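Local coordinates for trans-2-enoyl-CoA reductase [NADH] (Treponema denticola ATCC 35405, PDB 4GGO), which catalyses the NADH-dependent reduction of the carbon-carbon double bond of crotonyl-CoA to butyryl-CoA, a step of fatty acid synthesis, at residues His255-Ala260 with Ala272-Asn277; Cys227-Tyr232 with Pro268-Phe273; Asp209-Ile214 with His261-Glu266; Ala320-Arg325 with Asn336-Asp341. One frame throughout, in Å; residues are numbered along the deposited sequence.

Contact 1. Residues His255-Ala260 with Ala272-Asn277; sequences HLEATA and AFVSVN
Val274 drives one methyl into the side of the helix: its CG2 lies 3.6 Å from Leu256 O and 3.8 Å from Glu257 CA, so backbone as well as side chain forms the seat. The first torsion explains the choice of branch. With CG1 anti to the backbone N (chi1 170°), CG2 stands anti to the carbonyl carbon and is the methyl turned to the helix. A second wall of the seat is Ala260, whose CB approaches Val274 CG2 to 4.0 Å. Two residues earlier on the strand, Ala272 CB rests 3.7 Å from Ala260 O. Glu257 crosses Val274 at about a right angle and touches it through the aliphatic CG, 4.1 Å from CG2, while its extended chain carries the carboxylate past the methyl. The segment axes run nearly antiparallel, at 151°, and come within 7.6 Å, as fits the helix of a Rossmann-type layer turning back into the next parallel strand. The small side chains of Ala260 and Ala272 are consistent with so short an approach. The interface is therefore van der Waals packing of methyls on helix side chains and backbone, and the Glu257 carboxylate is paired with Arg337 and the NAD(+)-binding Lys253, beside the packing and not within it.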
loop_
_atom_site.group_PDB
_atom_site.type_symbol
_atom_site.label_atom_id
_atom_site.label_comp_id
_atom_site.label_asym_id
_atom_site.label_seq_id
_atom_site.Cartn_x
_atom_site.Cartn_y
_atom_site.Cartn_z
ATOM N N HIS A 255 1.991 -9.895 14.927
ATOM C CA HIS A 255 3.379 -10.268 14.698
ATOM C C HIS A 255 4.156 -9.068 14.167
ATOM O O HIS A 255 5.319 -8.865 14.514
ATOM C CB HIS A 255 3.467 -11.438 13.716
ATOM C CG HIS A 255 4.835 -12.035 13.609
ATOM N ND1 HIS A 255 5.825 -11.494 12.817
ATOM C CD2 HIS A 255 5.379 -13.127 14.197
ATOM C CE1 HIS A 255 6.919 -12.227 12.921
ATOM N NE2 HIS A 255 6.676 -13.224 13.752
ATOM N N LEU A 256 3.499 -8.277 13.323
ATOM C CA LEU A 256 4.089 -7.060 12.776
ATOM C C LEU A 256 4.444 -6.088 13.894
ATOM O O LEU A 256 5.512 -5.477 13.885
ATOM C CB LEU A 256 3.109 -6.378 11.818
ATOM C CG LEU A 256 3.510 -6.139 10.362
ATOM C CD1 LEU A 256 2.803 -4.898 9.828
ATOM C CD2 LEU A 256 5.016 -6.023 10.201
ATOM N N GLU A 257 3.535 -5.949 14.853
ATOM C CA GLU A 257 3.714 -5.015 15.960
ATOM C C GLU A 257 4.816 -5.470 16.912
ATOM O O GLU A 257 5.620 -4.662 17.377
ATOM C CB GLU A 257 2.393 -4.825 16.713
ATOM C CG GLU A 257 1.306 -4.156 15.885
ATOM C CD GLU A 257 -0.063 -4.227 16.536
ATOM O OE1 GLU A 257 -0.202 -4.921 17.567
ATOM O OE2 GLU A 257 -1.003 -3.590 16.016
ATOM N N ALA A 258 4.852 -6.768 17.194
ATOM C CA ALA A 258 5.890 -7.334 18.048
ATOM C C ALA A 258 7.256 -7.231 17.376
ATOM O O ALA A 258 8.284 -7.124 18.046
ATOM C CB ALA A 258 5.569 -8.779 18.378
ATOM N N THR A 259 7.257 -7.264 16.048
ATOM C CA THR A 259 8.491 -7.152 15.277
ATOM C C THR A 259 9.075 -5.742 15.355
ATOM O O THR A 259 10.267 -5.575 15.616
ATOM C CB THR A 259 8.278 -7.551 13.804
ATOM O OG1 THR A 259 7.930 -8.940 13.730
ATOM C CG2 THR A 259 9.544 -7.311 12.996
ATOM N N ALA A 260 8.233 -4.735 15.135
ATOM C CA ALA A 260 8.651 -3.338 15.230
ATOM C C ALA A 260 9.176 -3.057 16.625
ATOM O O ALA A 260 10.059 -2.223 16.825
ATOM C CB ALA A 260 7.486 -2.414 14.917
ATOM N N ALA A 272 11.739 2.181 14.610
ATOM C CA ALA A 272 10.817 1.312 13.885
ATOM C C ALA A 272 9.377 1.514 14.342
ATOM O O ALA A 272 9.102 1.608 15.538
ATOM C CB ALA A 272 11.224 -0.142 14.053
ATOM N N PHE A 273 8.459 1.577 13.382
ATOM C CA PHE A 273 7.046 1.757 13.687
ATOM C C PHE A 273 6.172 0.920 12.770
ATOM O O PHE A 273 6.520 0.676 11.616
ATOM C CB PHE A 273 6.631 3.221 13.512
ATOM C CG PHE A 273 7.452 4.195 14.301
ATOM C CD1 PHE A 273 7.112 4.511 15.606
ATOM C CD2 PHE A 273 8.547 4.820 13.729
ATOM C CE1 PHE A 273 7.860 5.419 16.332
ATOM C CE2 PHE A 273 9.300 5.728 14.448
ATOM C CZ PHE A 273 8.956 6.028 15.752
ATOM N N VAL A 274 5.031 0.486 13.287
ATOM C CA VAL A 274 3.953 0.035 12.426
ATOM C C VAL A 274 3.101 1.258 12.132
ATOM O O VAL A 274 2.689 1.967 13.049
ATOM C CB VAL A 274 3.084 -1.045 13.092
ATOM C CG1 VAL A 274 1.830 -1.298 12.264
ATOM C CG2 VAL A 274 3.875 -2.332 13.270
ATOM N N SER A 275 2.866 1.527 10.854
ATOM C CA SER A 275 2.015 2.641 10.467
ATOM C C SER A 275 0.655 2.116 10.033
ATOM O O SER A 275 0.541 1.420 9.022
ATOM C CB SER A 275 2.654 3.448 9.335
ATOM O OG SER A 275 1.845 4.561 8.990
ATOM N N VAL A 276 -0.372 2.436 10.811
ATOM C CA VAL A 276 -1.725 2.012 10.486
ATOM C C VAL A 276 -2.360 3.031 9.551
ATOM O O VAL A 276 -2.603 4.175 9.937
ATOM C CB VAL A 276 -2.594 1.853 11.745
ATOM C CG1 VAL A 276 -3.899 1.150 11.398
ATOM C CG2 VAL A 276 -1.840 1.074 12.810
ATOM N N ASN A 277 -2.613 2.610 8.317
ATOM C CA ASN A 277 -3.169 3.497 7.305
ATOM C C ASN A 277 -4.677 3.320 7.154
ATOM O O ASN A 277 -5.272 2.437 7.774
ATOM C CB ASN A 277 -2.471 3.275 5.964
ATOM C CG ASN A 277 -0.981 3.572 6.025
ATOM O OD1 ASN A 277 -0.430 3.842 7.094
ATOM N ND2 ASN A 277 -0.322 3.517 4.873
#

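Contact 2. Residues Cys227-Tyr232 with Pro268-Phe273; sequences CITLAY and PSIRAF
Four backbone hydrogen bonds join the strands in parallel register: Arg271 N to Cys227 O at 2.9 Å, Thr229 N to Arg271 O at 3.0 Å, then Phe273 N to Thr229 O and Ala231 N to Phe273 O. N-H...O angles near 160° mark nearly straight bonds, and CA-H...O contacts supplement them, with Leu230 CA 3.3 Å from Phe273 O. On one face, Leu230 CD2 meets Phe273 CB at 3.6 Å and lies at the edge of the phenyl ring, near its plane. Beside that pair, the aliphatic end of Ile228 supports Arg271: CG1 is 3.6 Å from NH2, and CD1 sits over one face of the guanidinium. A bend at chi3 turns the guanidinium across toward strand 227-233, over the Ile228 side chain, where NH2 donates to Gly226 O. The other face carries Thr229 and Ala272, whose CG2 and CB lie 3.7 Å apart. Thr229 places OG1 anti to its own N (chi1 -176°), leaving CG2 to touch the alanine, while OG1 bonds Trp210 NE1 and Ile144 O. Further out, strand 141-146 bonds the far edge of strand 227-233. Backbone bonding thus sets the register of these neighbouring strands, next to the 338-339 edge of the parallel sheet, whereas Thr229 and Ile270 meet Ile214 of helix 208-219, Leu230 meets Leu318 and Leu323 of helix 311-323, and Arg271 lies at the exposed rim.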
loop_
_atom_site.group_PDB
_atom_site.type_symbol
_atom_site.label_atom_id
_atom_site.label_comp_id
_atom_site.label_asym_id
_atom_site.label_seq_id
_atom_site.Cartn_x
_atom_site.Cartn_y
_atom_site.Cartn_z
ATOM N N CYS A 227 17.801 5.851 11.740
ATOM C CA CYS A 227 17.041 5.468 10.552
ATOM C C CYS A 227 15.602 5.098 10.894
ATOM O O CYS A 227 15.348 4.345 11.834
ATOM C CB CYS A 227 17.721 4.300 9.834
ATOM S SG CYS A 227 16.897 3.771 8.312
ATOM N N ILE A 228 14.663 5.639 10.126
ATOM C CA ILE A 228 13.252 5.323 10.306
ATOM C C ILE A 228 12.857 4.151 9.417
ATOM O O ILE A 228 13.162 4.139 8.225
ATOM C CB ILE A 228 12.360 6.524 9.944
ATOM C CG1 ILE A 228 12.665 7.716 10.853
ATOM C CG2 ILE A 228 10.889 6.142 10.029
ATOM C CD1 ILE A 228 11.867 8.957 10.515
ATOM N N THR A 229 12.191 3.158 9.994
ATOM C CA THR A 229 11.617 2.086 9.189
ATOM C C THR A 229 10.158 1.833 9.564
ATOM O O THR A 229 9.809 1.757 10.742
ATOM C CB THR A 229 12.460 0.782 9.241
ATOM O OG1 THR A 229 11.898 -0.190 8.351
ATOM C CG2 THR A 229 12.514 0.212 10.650
ATOM N N LEU A 230 9.307 1.724 8.549
ATOM C CA LEU A 230 7.873 1.577 8.766
ATOM C C LEU A 230 7.316 0.371 8.026
ATOM O O LEU A 230 7.769 0.039 6.933
ATOM C CB LEU A 230 7.130 2.829 8.293
ATOM C CG LEU A 230 7.627 4.201 8.748
ATOM C CD1 LEU A 230 6.749 5.295 8.159
ATOM C CD2 LEU A 230 7.648 4.292 10.259
ATOM N N ALA A 231 6.330 -0.278 8.632
ATOM C CA ALA A 231 5.563 -1.313 7.957
ATOM C C ALA A 231 4.092 -0.918 7.997
ATOM O O ALA A 231 3.545 -0.639 9.064
ATOM C CB ALA A 231 5.777 -2.664 8.619
ATOM N N TYR A 232 3.460 -0.880 6.830
ATOM C CA TYR A 232 2.072 -0.449 6.737
ATOM C C TYR A 232 1.114 -1.561 7.145
ATOM O O TYR A 232 1.381 -2.742 6.919
ATOM C CB TYR A 232 1.759 0.048 5.327
ATOM C CG TYR A 232 2.514 1.305 4.962
ATOM C CD1 TYR A 232 2.756 2.289 5.912
ATOM C CD2 TYR A 232 2.995 1.505 3.675
ATOM C CE1 TYR A 232 3.447 3.442 5.591
ATOM C CE2 TYR A 232 3.691 2.657 3.343
ATOM C CZ TYR A 232 3.913 3.622 4.307
ATOM O OH TYR A 232 4.603 4.771 3.990
ATOM N N PRO A 268 19.242 0.238 19.192
ATOM C CA PRO A 268 18.986 1.517 19.863
ATOM C C PRO A 268 19.200 2.717 18.942
ATOM O O PRO A 268 18.801 3.833 19.278
ATOM C CB PRO A 268 20.022 1.531 20.992
ATOM C CG PRO A 268 20.301 0.093 21.260
ATOM C CD PRO A 268 20.243 -0.568 19.910
ATOM N N SER A 269 19.822 2.481 17.792
ATOM C CA SER A 269 20.093 3.536 16.827
ATOM C C SER A 269 19.045 3.570 15.718
ATOM O O SER A 269 19.282 4.141 14.654
ATOM C CB SER A 269 21.480 3.339 16.215
ATOM O OG SER A 269 21.554 2.115 15.504
ATOM N N ILE A 270 17.892 2.958 15.965
ATOM C CA ILE A 270 16.849 2.880 14.947
ATOM C C ILE A 270 15.486 3.317 15.482
ATOM O O ILE A 270 15.254 3.329 16.692
ATOM C CB ILE A 270 16.749 1.455 14.348
ATOM C CG1 ILE A 270 16.466 1.521 12.847
ATOM C CG2 ILE A 270 15.692 0.626 15.074
ATOM C CD1 ILE A 270 16.512 0.173 12.161
ATOM N N ARG A 271 14.594 3.687 14.569
ATOM C CA ARG A 271 13.232 4.063 14.928
ATOM C C ARG A 271 12.228 3.295 14.073
ATOM O O ARG A 271 11.911 3.700 12.955
ATOM C CB ARG A 271 13.031 5.573 14.774
ATOM C CG ARG A 271 13.791 6.403 15.802
ATOM C CD ARG A 271 13.570 7.894 15.599
ATOM N NE ARG A 271 14.174 8.376 14.360
ATOM C CZ ARG A 271 14.133 9.640 13.950
ATOM N NH1 ARG A 271 13.512 10.556 14.681
ATOM N NH2 ARG A 271 14.711 9.988 12.809
ATOM N N ALA A 272 11.739 2.181 14.610
ATOM C CA ALA A 272 10.817 1.312 13.885
ATOM C C ALA A 272 9.377 1.514 14.342
ATOM O O ALA A 272 9.102 1.608 15.538
ATOM C CB ALA A 272 11.224 -0.142 14.053
ATOM N N PHE A 273 8.459 1.577 13.382
ATOM C CA PHE A 273 7.046 1.757 13.687
ATOM C C PHE A 273 6.172 0.920 12.770
ATOM O O PHE A 273 6.520 0.676 11.616
ATOM C CB PHE A 273 6.631 3.221 13.512
ATOM C CG PHE A 273 7.452 4.195 14.301
ATOM C CD1 PHE A 273 7.112 4.511 15.606
ATOM C CD2 PHE A 273 8.547 4.820 13.729
ATOM C CE1 PHE A 273 7.860 5.419 16.332
ATOM C CE2 PHE A 273 9.300 5.728 14.448
ATOM C CZ PHE A 273 8.956 6.028 15.752
#

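Contact 3. Residues Asp209-Ile214 with His261-Glu266; sequences DWERWI and HRLNKE
Glu211 and Arg262 form a salt bridge between the two helices. Arg262 NH2 donates to Glu211 OE1 at 2.6 Å, meeting it on the syn side but tilted out of the carboxylate plane, and NE makes a weaker, bent bond to OE2 of the same carboxylate at 2.8 Å. The carboxylate and guanidinium planes are 49° apart, so the pair is twisted and not a flat two-pronged match. Arg262 leaves its helix with CG anti to the backbone N and then bends at chi3, which brings its side-chain nitrogens across the extended Glu211. Glu266 OE1 lies 4.2 Å from Glu211 OE2, a like-charge approach that Arg262 probably offsets. Beneath the charges, Leu263 divides its methyls: CD2 packs on Glu211 CG at 3.6 Å and on Ile214 CB, while CD1 makes a CH-pi contact with Trp210, 3.7 Å from the centroid of the six-membered ring and 14° off its normal. Two neighbouring helices on the same face of the Rossmann-type sheet, 22° from parallel, thus pack through Leu263 and Trp210 near the strands, while the Glu211-Arg262 pair bridges them at the partly exposed outer side.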
loop_
_atom_site.group_PDB
_atom_site.type_symbol
_atom_site.label_atom_id
_atom_site.label_comp_id
_atom_site.label_asym_id
_atom_site.label_seq_id
_atom_site.Cartn_x
_atom_site.Cartn_y
_atom_site.Cartn_z
ATOM N N ASP A 209 10.096 -10.992 7.198
ATOM C CA ASP A 209 10.908 -10.478 6.100
ATOM C C ASP A 209 11.395 -9.062 6.379
ATOM O O ASP A 209 12.514 -8.697 6.019
ATOM C CB ASP A 209 10.128 -10.505 4.787
ATOM C CG ASP A 209 10.963 -10.051 3.608
ATOM O OD1 ASP A 209 12.050 -10.627 3.391
ATOM O OD2 ASP A 209 10.538 -9.110 2.904
ATOM N N TRP A 210 10.540 -8.270 7.017
ATOM C CA TRP A 210 10.875 -6.904 7.398
ATOM C C TRP A 210 12.115 -6.900 8.283
ATOM O O TRP A 210 13.078 -6.180 8.019
ATOM C CB TRP A 210 9.697 -6.275 8.144
ATOM C CG TRP A 210 9.919 -4.866 8.595
ATOM C CD1 TRP A 210 10.806 -3.964 8.083
ATOM C CD2 TRP A 210 9.232 -4.194 9.658
ATOM N NE1 TRP A 210 10.715 -2.774 8.763
ATOM C CE2 TRP A 210 9.757 -2.889 9.735
ATOM C CE3 TRP A 210 8.228 -4.572 10.552
ATOM C CZ2 TRP A 210 9.307 -1.958 10.669
ATOM C CZ3 TRP A 210 7.782 -3.646 11.481
ATOM C CH2 TRP A 210 8.323 -2.355 11.531
ATOM N N GLU A 211 12.082 -7.717 9.330
ATOM C CA GLU A 211 13.194 -7.821 10.264
ATOM C C GLU A 211 14.434 -8.374 9.566
ATOM O O GLU A 211 15.559 -7.989 9.881
ATOM C CB GLU A 211 12.809 -8.707 11.451
ATOM C CG GLU A 211 13.795 -8.667 12.607
ATOM C CD GLU A 211 13.305 -9.441 13.815
ATOM O OE1 GLU A 211 12.533 -10.404 13.633
ATOM O OE2 GLU A 211 13.686 -9.080 14.949
ATOM N N ARG A 212 14.220 -9.271 8.609
ATOM C CA ARG A 212 15.320 -9.848 7.848
ATOM C C ARG A 212 15.993 -8.779 6.993
ATOM O O ARG A 212 17.218 -8.739 6.890
ATOM C CB ARG A 212 14.826 -11.001 6.971
ATOM C CG ARG A 212 15.938 -11.890 6.430
ATOM C CD ARG A 212 15.382 -12.987 5.534
ATOM N NE ARG A 212 16.420 -13.903 5.069
ATOM C CZ ARG A 212 16.659 -15.097 5.602
ATOM N NH1 ARG A 212 15.928 -15.530 6.621
ATOM N NH2 ARG A 212 17.623 -15.864 5.111
ATOM N N TRP A 213 15.184 -7.913 6.387
ATOM C CA TRP A 213 15.702 -6.793 5.608
ATOM C C TRP A 213 16.557 -5.877 6.476
ATOM O O TRP A 213 17.661 -5.496 6.091
ATOM C CB TRP A 213 14.561 -5.988 4.982
ATOM C CG TRP A 213 14.134 -6.470 3.629
ATOM C CD1 TRP A 213 13.080 -7.287 3.343
ATOM C CD2 TRP A 213 14.751 -6.157 2.375
ATOM N NE1 TRP A 213 13.004 -7.506 1.988
ATOM C CE2 TRP A 213 14.018 -6.822 1.371
ATOM C CE3 TRP A 213 15.853 -5.381 2.002
ATOM C CZ2 TRP A 213 14.352 -6.734 0.021
ATOM C CZ3 TRP A 213 16.181 -5.293 0.661
ATOM C CH2 TRP A 213 15.433 -5.965 -0.312
ATOM N N ILE A 214 16.040 -5.534 7.653
ATOM C CA ILE A 214 16.729 -4.621 8.559
ATOM C C ILE A 214 18.033 -5.209 9.097
ATOM O O ILE A 214 19.072 -4.549 9.072
ATOM C CB ILE A 214 15.828 -4.211 9.742
ATOM C CG1 ILE A 214 14.555 -3.531 9.232
ATOM C CG2 ILE A 214 16.579 -3.294 10.694
ATOM C CD1 ILE A 214 14.816 -2.312 8.373
ATOM N N HIS A 261 8.610 -3.771 17.588
ATOM C CA HIS A 261 8.980 -3.640 18.982
ATOM C C HIS A 261 10.361 -4.240 19.223
ATOM O O HIS A 261 11.213 -3.627 19.866
ATOM C CB HIS A 261 7.934 -4.348 19.840
ATOM C CG HIS A 261 8.077 -4.093 21.306
ATOM N ND1 HIS A 261 8.181 -5.112 22.229
ATOM C CD2 HIS A 261 8.117 -2.940 22.010
ATOM C CE1 HIS A 261 8.287 -4.595 23.439
ATOM N NE2 HIS A 261 8.247 -3.279 23.337
ATOM N N ARG A 262 10.578 -5.443 18.697
ATOM C CA ARG A 262 11.858 -6.126 18.844
ATOM C C ARG A 262 12.966 -5.399 18.083
ATOM O O ARG A 262 14.114 -5.359 18.529
ATOM C CB ARG A 262 11.744 -7.581 18.378
ATOM C CG ARG A 262 13.032 -8.379 18.498
ATOM C CD ARG A 262 12.783 -9.882 18.428
ATOM N NE ARG A 262 12.380 -10.333 17.099
ATOM C CZ ARG A 262 11.127 -10.598 16.744
ATOM N NH1 ARG A 262 10.140 -10.455 17.621
ATOM N NH2 ARG A 262 10.857 -11.008 15.511
ATOM N N LEU A 263 12.612 -4.822 16.938
ATOM C CA LEU A 263 13.552 -4.042 16.139
ATOM C C LEU A 263 14.142 -2.876 16.931
ATOM O O LEU A 263 15.343 -2.615 16.867
ATOM C CB LEU A 263 12.872 -3.518 14.871
ATOM C CG LEU A 263 12.639 -4.507 13.727
ATOM C CD1 LEU A 263 11.888 -3.836 12.587
ATOM C CD2 LEU A 263 13.961 -5.080 13.237
ATOM N N ASN A 264 13.287 -2.181 17.675
ATOM C CA ASN A 264 13.709 -1.039 18.480
ATOM C C ASN A 264 14.606 -1.451 19.639
ATOM O O ASN A 264 15.497 -0.709 20.050
ATOM C CB ASN A 264 12.487 -0.292 19.017
ATOM C CG ASN A 264 11.738 0.453 17.934
ATOM O OD1 ASN A 264 12.326 1.231 17.183
ATOM N ND2 ASN A 264 10.436 0.207 17.839
ATOM N N LYS A 265 14.358 -2.647 20.157
ATOM C CA LYS A 265 15.080 -3.159 21.313
ATOM C C LYS A 265 16.528 -3.512 20.985
ATOM O O LYS A 265 17.439 -3.216 21.759
ATOM C CB LYS A 265 14.355 -4.383 21.871
ATOM C CG LYS A 265 14.020 -4.274 23.343
ATOM C CD LYS A 265 12.896 -5.213 23.729
ATOM C CE LYS A 265 11.689 -4.414 24.134
ATOM N NZ LYS A 265 11.336 -3.497 23.015
ATOM N N GLU A 266 16.731 -4.138 19.830
ATOM C CA GLU A 266 18.040 -4.654 19.440
ATOM C C GLU A 266 18.864 -3.621 18.675
ATOM O O GLU A 266 20.083 -3.753 18.547
ATOM C CB GLU A 266 17.861 -5.930 18.614
ATOM C CG GLU A 266 17.041 -6.994 19.337
ATOM C CD GLU A 266 16.730 -8.199 18.472
ATOM O OE1 GLU A 266 17.009 -8.151 17.256
ATOM O OE2 GLU A 266 16.202 -9.196 19.012
#

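Contact 4. Residues Ala320-Arg325 with Asn336-Asp341; sequences AERLYR and NRIRID
Arg322 lies along Ile338, the two side chains sliding past each other in opposite directions with Arg322 CG 3.9 Å from Ile338 CG2. The arginine bends at chi2 (-66°), which brings its guanidinium beside the strand backbone: NH2 donates to Arg339 O at 2.9 Å, the acceptor 21° out of the guanidinium plane. NH1 turns back to Glu321 O of its own helix, from above that carbonyl's plane. Ile340 CG2 sits over one face of the guanidinium, 4.1 Å from Arg322 NE and offset toward the rim. A water accepts from Arg322 NE and from Arg339 N, both at 2.8 Å, so Arg322 reaches Arg339 O directly and Arg339 N through the water. Leu323 crosses Ile338 at about a right angle, its CD2 3.9 Å from CD1. Arg339 turns its own guanidinium away and grips Asp341 side-on through NE and NH2. Asp342 adds a salt bridge to Arg322 NH2. The contact therefore ties the C-terminal end of helix 311-323 to edge strand 338-339, which bonds to strand 270-276, while Leu230 of strand 227-233 touches both Leu323 and Ile338.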
loop_
_atom_site.group_PDB
_atom_site.type_symbol
_atom_site.label_atom_id
_atom_site.label_comp_id
_atom_site.label_asym_id
_atom_site.label_seq_id
_atom_site.Cartn_x
_atom_site.Cartn_y
_atom_site.Cartn_z
ATOM N N ALA A 320 4.732 14.603 6.119
ATOM C CA ALA A 320 4.695 15.979 6.597
ATOM C C ALA A 320 4.225 16.119 8.045
ATOM O O ALA A 320 4.689 17.001 8.769
ATOM C CB ALA A 320 3.829 16.827 5.678
ATOM N N GLU A 321 3.308 15.252 8.466
ATOM C CA GLU A 321 2.659 15.414 9.764
ATOM C C GLU A 321 2.977 14.314 10.778
ATOM O O GLU A 321 2.421 14.305 11.876
ATOM C CB GLU A 321 1.143 15.539 9.587
ATOM C CG GLU A 321 0.688 16.845 8.956
ATOM C CD GLU A 321 0.650 17.991 9.951
ATOM O OE1 GLU A 321 -0.444 18.284 10.479
ATOM O OE2 GLU A 321 1.711 18.598 10.206
ATOM N N ARG A 322 3.860 13.388 10.413
ATOM C CA ARG A 322 4.287 12.343 11.341
ATOM C C ARG A 322 5.805 12.186 11.360
ATOM O O ARG A 322 6.446 12.361 12.395
ATOM C CB ARG A 322 3.640 10.996 11.000
ATOM C CG ARG A 322 2.122 10.964 11.095
ATOM C CD ARG A 322 1.640 11.151 12.526
ATOM N NE ARG A 322 0.213 10.867 12.656
ATOM C CZ ARG A 322 -0.750 11.726 12.342
ATOM N NH1 ARG A 322 -0.442 12.928 11.876
ATOM N NH2 ARG A 322 -2.023 11.383 12.489
ATOM N N LEU A 323 6.375 11.856 10.204
ATOM C CA LEU A 323 7.799 11.554 10.111
ATOM C C LEU A 323 8.674 12.802 10.197
ATOM O O LEU A 323 9.649 12.833 10.949
ATOM C CB LEU A 323 8.100 10.796 8.815
ATOM C CG LEU A 323 7.307 9.508 8.578
ATOM C CD1 LEU A 323 7.737 8.849 7.276
ATOM C CD2 LEU A 323 7.470 8.552 9.750
ATOM N N TYR A 324 8.327 13.827 9.427
ATOM C CA TYR A 324 9.161 15.022 9.344
ATOM C C TYR A 324 8.388 16.277 9.734
ATOM O O TYR A 324 7.964 17.054 8.878
ATOM C CB TYR A 324 9.766 15.149 7.942
ATOM C CG TYR A 324 10.472 13.886 7.502
ATOM C CD1 TYR A 324 11.763 13.604 7.930
ATOM C CD2 TYR A 324 9.842 12.967 6.672
ATOM C CE1 TYR A 324 12.409 12.445 7.539
ATOM C CE2 TYR A 324 10.479 11.805 6.277
ATOM C CZ TYR A 324 11.762 11.550 6.712
ATOM O OH TYR A 324 12.400 10.397 6.319
ATOM N N ARG A 325 8.212 16.458 11.040
ATOM C CA ARG A 325 7.466 17.585 11.583
ATOM C C ARG A 325 8.396 18.680 12.091
ATOM O O ARG A 325 9.561 18.430 12.395
ATOM C CB ARG A 325 6.576 17.120 12.735
ATOM C CG ARG A 325 5.523 16.103 12.345
ATOM C CD ARG A 325 5.001 15.382 13.572
ATOM N NE ARG A 325 4.535 16.308 14.599
ATOM C CZ ARG A 325 3.275 16.712 14.722
ATOM N NH1 ARG A 325 2.352 16.271 13.880
ATOM N NH2 ARG A 325 2.938 17.557 15.688
ATOM N N ASN A 336 2.510 2.667 20.602
ATOM C CA ASN A 336 3.667 3.088 19.808
ATOM C C ASN A 336 3.512 2.874 18.302
ATOM O O ASN A 336 4.498 2.682 17.591
ATOM C CB ASN A 336 4.953 2.424 20.314
ATOM C CG ASN A 336 5.276 2.795 21.747
ATOM O OD1 ASN A 336 5.738 3.903 22.025
ATOM N ND2 ASN A 336 5.037 1.867 22.667
ATOM N N ARG A 337 2.275 2.915 17.821
ATOM C CA ARG A 337 2.001 2.800 16.396
ATOM C C ARG A 337 1.676 4.167 15.812
ATOM O O ARG A 337 0.986 4.971 16.441
ATOM C CB ARG A 337 0.823 1.853 16.149
ATOM C CG ARG A 337 1.025 0.443 16.677
ATOM C CD ARG A 337 -0.250 -0.384 16.555
ATOM N NE ARG A 337 -1.368 0.233 17.263
ATOM C CZ ARG A 337 -2.417 -0.435 17.736
ATOM N NH1 ARG A 337 -2.488 -1.751 17.582
ATOM N NH2 ARG A 337 -3.388 0.211 18.368
ATOM N N ILE A 338 2.177 4.435 14.611
ATOM C CA ILE A 338 1.787 5.633 13.882
ATOM C C ILE A 338 0.382 5.423 13.327
ATOM O O ILE A 338 0.096 4.385 12.730
ATOM C CB ILE A 338 2.761 5.943 12.731
ATOM C CG1 ILE A 338 4.155 6.255 13.282
ATOM C CG2 ILE A 338 2.251 7.107 11.895
ATOM C CD1 ILE A 338 5.185 6.550 12.214
ATOM N N ARG A 339 -0.495 6.402 13.534
ATOM C CA ARG A 339 -1.882 6.288 13.101
ATOM C C ARG A 339 -2.265 7.380 12.110
ATOM O O ARG A 339 -2.407 8.543 12.485
ATOM C CB ARG A 339 -2.826 6.350 14.308
ATOM C CG ARG A 339 -2.538 5.322 15.389
ATOM C CD ARG A 339 -2.778 3.907 14.887
ATOM N NE ARG A 339 -4.184 3.663 14.576
ATOM C CZ ARG A 339 -5.070 3.194 15.448
ATOM N NH1 ARG A 339 -4.699 2.919 16.691
ATOM N NH2 ARG A 339 -6.329 2.999 15.078
ATOM N N ILE A 340 -2.434 7.009 10.845
ATOM C CA ILE A 340 -2.991 7.934 9.864
ATOM C C ILE A 340 -4.350 7.440 9.383
ATOM O O ILE A 340 -4.878 7.908 8.373
ATOM C CB ILE A 340 -2.043 8.194 8.674
ATOM C CG1 ILE A 340 -1.731 6.896 7.930
ATOM C CG2 ILE A 340 -0.763 8.871 9.151
ATOM C CD1 ILE A 340 -0.876 7.100 6.694
ATOM N N ASP A 341 -4.907 6.486 10.123
ATOM C CA ASP A 341 -6.295 6.083 9.943
ATOM C C ASP A 341 -7.150 6.844 10.951
ATOM O O ASP A 341 -8.299 6.486 11.212
ATOM C CB ASP A 341 -6.451 4.575 10.147
ATOM C CG ASP A 341 -6.036 4.125 11.536
ATOM O OD1 ASP A 341 -5.249 4.839 12.192
ATOM O OD2 ASP A 341 -6.495 3.050 11.974
HETATM O O HOH W 1 0.239 8.864 14.679
#

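Contacts 1, 2 and 4 are largely buried, whereas contact 3 is partly open along its charged rim. Strand 270-276 serves both contact 1 and contact 2, and helix 248-266 serves contacts 1 and 3, so these three form one continuous block: Trp210 touches Ala260, and Asn264 OD1 accepts from Ala272 N. Contact 4 lies across the sheet from contact 3, with no touch between them, but it joins contact 2 through Leu230 and contact 1 through backbone pairing of strands 270-276 and 338-339 as well as the Glu257-Arg337 salt bridge. Chemistry follows place: backbone bonding within the sheet, methyl packing between helix and strand, an ionic pair at the partly exposed helix side (contact 3), and an arginine-to-carbonyl link at the buried sheet edge (contact 4).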